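Local coordinates for uncharacterized protein (Bacteroides ovatus, PDB 3NQK) that is of unknown function but joins a probable E-set, immunoglobulin-like N-terminal region to a BT_3044-like C-terminal region, both built mainly of beta strands, at residues I29-K34 / L152-F157; N159-Y164 / G191-N196. All blocks are in the same frame, centred on the assembly; numbering follows the deposited sequence.

Contact 1. Residues I29-K34 / L152-F157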
loop_
_atom_site.group_PDB
_atom_site.type_symbol
_atom_site.label_atom_id
_atom_site.label_comp_id
_atom_site.label_asym_id
_atom_site.label_seq_id
_atom_site.Cartn_x
_atom_site.Cartn_y
_atom_site.Cartn_z
ATOM N N ILE A 29 11.386 -11.303 -0.379
ATOM C CA ILE A 29 10.040 -10.839 -0.567
ATOM C C ILE A 29 9.048 -11.676 0.239
ATOM O O ILE A 29 9.215 -12.895 0.396
ATOM C CB ILE A 29 9.636 -10.766 -2.062
ATOM C CG1 ILE A 29 9.501 -12.134 -2.675
ATOM C CG2 ILE A 29 10.638 -9.958 -2.831
ATOM C CD1 ILE A 29 9.010 -12.073 -4.114
ATOM N N TYR A 30 8.037 -10.996 0.778
ATOM C CA TYR A 30 7.041 -11.613 1.629
ATOM C C TYR A 30 5.749 -11.745 0.894
ATOM O O TYR A 30 5.200 -10.758 0.423
ATOM C CB TYR A 30 6.843 -10.759 2.887
ATOM C CG TYR A 30 8.094 -10.683 3.752
ATOM C CD1 TYR A 30 8.370 -11.672 4.692
ATOM C CD2 TYR A 30 9.029 -9.673 3.575
ATOM C CE1 TYR A 30 9.522 -11.634 5.460
ATOM C CE2 TYR A 30 10.192 -9.621 4.353
ATOM C CZ TYR A 30 10.428 -10.613 5.291
ATOM O OH TYR A 30 11.580 -10.594 6.061
ATOM N N VAL A 31 5.245 -12.972 0.784
ATOM C CA VAL A 31 3.955 -13.207 0.116
ATOM C C VAL A 31 3.020 -13.957 1.032
ATOM O O VAL A 31 3.409 -14.929 1.667
ATOM C CB VAL A 31 4.138 -13.986 -1.182
ATOM C CG1 VAL A 31 5.266 -13.382 -1.980
ATOM C CG2 VAL A 31 4.423 -15.408 -0.902
ATOM N N ARG A 32 1.791 -13.487 1.132
ATOM C CA ARG A 32 0.832 -14.103 2.033
ATOM C C ARG A 32 0.262 -15.377 1.442
ATOM O O ARG A 32 -0.142 -15.402 0.283
ATOM C CB ARG A 32 -0.303 -13.128 2.383
ATOM C CG ARG A 32 -1.486 -13.797 3.115
ATOM C CD ARG A 32 -2.475 -12.776 3.695
ATOM N NE ARG A 32 -2.280 -12.570 5.139
ATOM C CZ ARG A 32 -1.972 -11.406 5.717
ATOM N NH1 ARG A 32 -1.822 -10.308 5.001
ATOM N NH2 ARG A 32 -1.833 -11.343 7.029
ATOM N N TYR A 33 0.264 -16.447 2.236
ATOM C CA TYR A 33 -0.385 -17.682 1.846
ATOM C C TYR A 33 -1.871 -17.504 2.060
ATOM O O TYR A 33 -2.319 -17.394 3.184
ATOM C CB TYR A 33 0.128 -18.843 2.688
ATOM C CG TYR A 33 -0.282 -20.204 2.167
ATOM C CD1 TYR A 33 -1.609 -20.636 2.239
ATOM C CD2 TYR A 33 0.654 -21.063 1.609
ATOM C CE1 TYR A 33 -1.993 -21.896 1.750
ATOM C CE2 TYR A 33 0.279 -22.336 1.108
ATOM C CZ TYR A 33 -1.035 -22.739 1.185
ATOM O OH TYR A 33 -1.396 -23.983 0.702
ATOM N N LYS A 34 -2.636 -17.441 0.974
ATOM C CA LYS A 34 -4.077 -17.190 1.079
ATOM C C LYS A 34 -4.930 -18.422 0.789
ATOM O O LYS A 34 -4.972 -19.360 1.584
ATOM C CB LYS A 34 -4.498 -16.024 0.163
ATOM C CG LYS A 34 -4.615 -14.683 0.867
ATOM C CD LYS A 34 -5.097 -13.573 -0.092
ATOM C CE LYS A 34 -4.031 -13.246 -1.160
ATOM N NZ LYS A 34 -4.340 -12.002 -1.919
ATOM N N LEU A 152 15.223 -13.420 -5.804
ATOM C CA LEU A 152 14.093 -13.336 -4.929
ATOM C C LEU A 152 14.030 -14.517 -3.932
ATOM O O LEU A 152 13.807 -15.660 -4.322
ATOM C CB LEU A 152 12.816 -13.290 -5.756
ATOM C CG LEU A 152 12.755 -12.205 -6.840
ATOM C CD1 LEU A 152 11.375 -12.161 -7.449
ATOM C CD2 LEU A 152 13.118 -10.852 -6.289
ATOM N N LYS A 153 14.228 -14.215 -2.644
ATOM C CA LYS A 153 14.008 -15.196 -1.572
ATOM C C LYS A 153 12.551 -15.090 -1.162
ATOM O O LYS A 153 12.151 -14.156 -0.453
ATOM C CB LYS A 153 14.932 -14.903 -0.382
ATOM C CG LYS A 153 14.934 -15.970 0.759
ATOM C CD LYS A 153 15.624 -15.408 1.999
ATOM C CE LYS A 153 15.553 -16.326 3.156
ATOM N NZ LYS A 153 16.082 -15.659 4.361
ATOM N N VAL A 154 11.750 -16.023 -1.640
ATOM C CA VAL A 154 10.314 -15.975 -1.453
ATOM C C VAL A 154 9.959 -16.549 -0.108
ATOM O O VAL A 154 10.250 -17.701 0.169
ATOM C CB VAL A 154 9.592 -16.768 -2.560
ATOM C CG1 VAL A 154 8.091 -16.540 -2.492
ATOM C CG2 VAL A 154 10.129 -16.367 -3.935
ATOM N N VAL A 155 9.392 -15.710 0.761
ATOM C CA VAL A 155 9.011 -16.135 2.110
ATOM C C VAL A 155 7.497 -16.027 2.289
ATOM O O VAL A 155 6.965 -14.942 2.509
ATOM C CB VAL A 155 9.692 -15.283 3.185
ATOM C CG1 VAL A 155 9.296 -15.763 4.563
ATOM C CG2 VAL A 155 11.234 -15.309 3.019
ATOM N N PRO A 156 6.795 -17.147 2.142
ATOM C CA PRO A 156 5.377 -17.148 2.408
ATOM C C PRO A 156 5.110 -16.805 3.862
ATOM O O PRO A 156 5.977 -17.017 4.711
ATOM C CB PRO A 156 4.976 -18.582 2.134
ATOM C CG PRO A 156 6.164 -19.201 1.412
ATOM C CD PRO A 156 7.313 -18.493 1.862
ATOM N N PHE A 157 3.950 -16.248 4.149
ATOM C CA PHE A 157 3.610 -15.949 5.512
ATOM C C PHE A 157 2.105 -15.985 5.742
ATOM O O PHE A 157 1.325 -15.732 4.842
ATOM C CB PHE A 157 4.170 -14.585 5.913
ATOM C CG PHE A 157 3.422 -13.404 5.313
ATOM C CD1 PHE A 157 3.813 -12.858 4.105
ATOM C CD2 PHE A 157 2.357 -12.827 5.982
ATOM C CE1 PHE A 157 3.146 -11.758 3.564
ATOM C CE2 PHE A 157 1.679 -11.738 5.439
ATOM C CZ PHE A 157 2.092 -11.197 4.236
#
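R32 and F157 face each other at the end of a parallel strand pair, an instructive case of a strand pair whose two faces meet different surroundings. Five backbone hydrogen bonds zip 29-34 to 152-157, from I29 N to K153 O through to Y33 N to F157 O. V155 is gripped from both its polar atoms: its N reaches I29 O at 2.8 Å, while its O takes V31 N at 3.1 Å.

R32 can be followed outward. Its CB sits over the F157 ring in a CH-pi contact, 4.0 Å from the centroid, and CG passes 3.8 Å from F157 O. The chain then bends at chi3 (-101°), which brings CZ within 3.7 Å of F157 CE2; that ring carbon lies over one guanidinium face, the planes 64° apart. At the tip NH1 forms a salt bridge with D314 and NH2 bonds N159. F157 reaches across because its CG lies between the backbone N and carbonyl carbon (chi1 74°); CD1 there meets Y30 CB at 3.9 Å, and W319 stacks on Y30 and meets F157 edge-to-face. A serine in place of F157 would probably take away the ring that R32 CB and guanidinium rest on and open a gap beside Y30.

On the other face V31 CG2 touches V154 CG1 at 4.2 Å; I29, V31, V154 and L152 pack against strands 38-48 and 107-115, as in a beta sandwich, and P156 against M121. One face is thus wholly apolar; the other mixes aromatic rings and V155 with a cation probably balanced by D314.

Contact 2. Residues N159-Y164 / G191-N196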
loop_
_atom_site.group_PDB
_atom_site.type_symbol
_atom_site.label_atom_id
_atom_site.label_comp_id
_atom_site.label_asym_id
_atom_site.label_seq_id
_atom_site.Cartn_x
_atom_site.Cartn_y
_atom_site.Cartn_z
ATOM N N ASN A 159 -0.854 -15.393 9.290
ATOM C CA ASN A 159 -0.971 -14.611 10.508
ATOM C C ASN A 159 -0.183 -15.201 11.700
ATOM O O ASN A 159 -0.150 -14.599 12.767
ATOM C CB ASN A 159 -2.441 -14.470 10.901
ATOM C CG ASN A 159 -3.208 -13.593 9.957
ATOM O OD1 ASN A 159 -2.649 -12.700 9.345
ATOM N ND2 ASN A 159 -4.497 -13.836 9.840
ATOM N N TYR A 160 0.446 -16.360 11.513
ATOM C CA TYR A 160 1.036 -17.061 12.624
ATOM C C TYR A 160 2.498 -17.429 12.408
ATOM O O TYR A 160 3.068 -18.148 13.205
ATOM C CB TYR A 160 0.231 -18.332 12.899
ATOM C CG TYR A 160 -1.273 -18.108 13.000
ATOM C CD1 TYR A 160 -1.830 -17.515 14.114
ATOM C CD2 TYR A 160 -2.129 -18.494 11.970
ATOM C CE1 TYR A 160 -3.217 -17.299 14.212
ATOM C CE2 TYR A 160 -3.517 -18.277 12.057
ATOM C CZ TYR A 160 -4.043 -17.689 13.190
ATOM O OH TYR A 160 -5.389 -17.487 13.303
ATOM N N SER A 161 3.115 -16.885 11.367
ATOM C CA SER A 161 4.469 -17.314 10.958
ATOM C C SER A 161 5.494 -16.245 11.177
ATOM O O SER A 161 5.172 -15.073 11.230
ATOM C CB SER A 161 4.479 -17.712 9.471
ATOM O OG SER A 161 4.199 -16.589 8.620
ATOM N N GLY A 162 6.755 -16.655 11.234
ATOM C CA GLY A 162 7.854 -15.727 11.418
ATOM C C GLY A 162 8.738 -16.145 12.557
ATOM O O GLY A 162 8.823 -17.327 12.890
ATOM N N SER A 163 9.379 -15.167 13.182
ATOM C CA SER A 163 10.364 -15.436 14.225
ATOM C C SER A 163 9.751 -15.226 15.605
ATOM O O SER A 163 9.467 -14.098 16.005
ATOM C CB SER A 163 11.590 -14.533 14.033
ATOM O OG SER A 163 12.645 -14.899 14.903
ATOM N N TYR A 164 9.514 -16.327 16.312
ATOM C CA TYR A 164 8.939 -16.271 17.654
ATOM C C TYR A 164 10.026 -16.037 18.710
ATOM O O TYR A 164 11.080 -16.707 18.695
ATOM C CB TYR A 164 8.220 -17.584 17.977
ATOM C CG TYR A 164 6.830 -17.729 17.372
ATOM C CD1 TYR A 164 6.658 -17.990 16.028
ATOM C CD2 TYR A 164 5.700 -17.688 18.173
ATOM C CE1 TYR A 164 5.385 -18.160 15.486
ATOM C CE2 TYR A 164 4.432 -17.872 17.644
ATOM C CZ TYR A 164 4.280 -18.100 16.307
ATOM O OH TYR A 164 3.009 -18.281 15.785
ATOM N N GLY A 191 8.983 -20.133 13.004
ATOM C CA GLY A 191 7.778 -20.857 12.616
ATOM C C GLY A 191 7.544 -20.659 11.133
ATOM O O GLY A 191 7.378 -19.525 10.669
ATOM N N TYR A 192 7.553 -21.763 10.386
ATOM C CA TYR A 192 7.464 -21.726 8.924
ATOM C C TYR A 192 6.060 -22.042 8.454
ATOM O O TYR A 192 5.379 -22.831 9.058
ATOM C CB TYR A 192 8.433 -22.745 8.317
ATOM C CG TYR A 192 9.884 -22.597 8.766
ATOM C CD1 TYR A 192 10.330 -23.175 9.959
ATOM C CD2 TYR A 192 10.814 -21.933 7.975
ATOM C CE1 TYR A 192 11.681 -23.074 10.369
ATOM C CE2 TYR A 192 12.178 -21.821 8.376
ATOM C CZ TYR A 192 12.592 -22.405 9.572
ATOM O OH TYR A 192 13.907 -22.317 9.965
ATOM N N VAL A 193 5.657 -21.452 7.340
ATOM C CA VAL A 193 4.321 -21.658 6.814
ATOM C C VAL A 193 4.121 -23.066 6.300
ATOM O O VAL A 193 4.993 -23.629 5.638
ATOM C CB VAL A 193 4.030 -20.729 5.626
ATOM C CG1 VAL A 193 2.874 -21.293 4.792
ATOM C CG2 VAL A 193 3.747 -19.285 6.097
ATOM N N VAL A 194 2.954 -23.626 6.595
ATOM C CA VAL A 194 2.513 -24.860 5.978
ATOM C C VAL A 194 1.312 -24.540 5.116
ATOM O O VAL A 194 1.287 -24.872 3.939
ATOM C CB VAL A 194 2.173 -25.946 7.027
ATOM C CG1 VAL A 194 1.164 -26.929 6.483
ATOM C CG2 VAL A 194 3.444 -26.675 7.456
ATOM N N ASP A 195 0.314 -23.890 5.701
ATOM C CA ASP A 195 -0.839 -23.385 4.922
ATOM C C ASP A 195 -1.399 -22.102 5.591
ATOM O O ASP A 195 -0.707 -21.477 6.406
ATOM C CB ASP A 195 -1.908 -24.469 4.742
ATOM C CG ASP A 195 -2.526 -24.909 6.048
ATOM O OD1 ASP A 195 -2.397 -24.176 7.049
ATOM O OD2 ASP A 195 -3.194 -25.973 6.063
ATOM N N ASN A 196 -2.631 -21.715 5.263
ATOM C CA ASN A 196 -3.157 -20.401 5.722
ATOM C C ASN A 196 -3.255 -20.262 7.221
ATOM O O ASN A 196 -3.184 -19.145 7.743
ATOM C CB ASN A 196 -4.517 -20.077 5.076
ATOM C CG ASN A 196 -5.505 -21.186 5.231
ATOM O OD1 ASN A 196 -5.208 -22.354 4.930
ATOM N ND2 ASN A 196 -6.693 -20.850 5.685
HETATM O O HOH W 1 -3.306 -16.397 8.284
#
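G162 and G191 pair through two backbone hydrogen bonds in the antiparallel sheet of the BT_3044-like region, where strands 162-165 and 188-193 meet. This antiparallel hydrogen-bonded pair illustrates how two backbones close up where side chains are missing. G162 N gives a bond to G191 O (3.0 Å, 171° at the hydrogen), and G191 N returns one to G162 O at 2.8 Å. Neither glycine looks incidental: at the backbone angles of G162 a beta carbon would be jammed against the preceding carbonyl, and one on G191 would press on Y164 CE1.

Y164 belongs to this compact part. Its hydroxyl donates to Y160 O at 2.6 Å, reaching back along its own segment and holding the turn before the strand, while its ring meets F201 edge-to-face. Next to the glycines, S161 packs CB against G191 O and OG against V193 CG2, the latter 3.7 Å away. With OG set between the backbone N and carbonyl carbon (chi1 65°), the hydroxyl can still bond N158 N, so this buried polar atom is satisfied as it leans on a valine methyl.

Beyond the glycine pair no further bridge joins the segments, and 191-196 turns a corner at V194. The side chains of N159 and N196 do not meet; the Y160 ring, stacked on F224, turns only an edge to N196, its CD2 4.4 Å from N196 O. Solvent closes this exposed end instead: a water accepts from N159 N and donates to N196 O, 2.8 Å from each.

How the contacts relate
Contact 1 closes before contact 2 opens, and the chain runs from strand 149-157 through a short loop into strand 162-165, so the two lie in series with centres only about 11 Å apart. Contact 1 lies in the mixed sheet of the N-terminal half, contact 2 in the following antiparallel sheet. Several touches tie them together: R32 NH2 and N159 OD1, 2.8 Å apart, form a probable hydrogen bond; V193 CG2 packs 3.4 Å from F157 CA and 3.5 Å from P156 O; and Y33 CD1 stands 3.4 Å from N196 N. The parallel pair thus abuts the corner of the next sheet, consistent with a joined interface between the two halves. No active site is known.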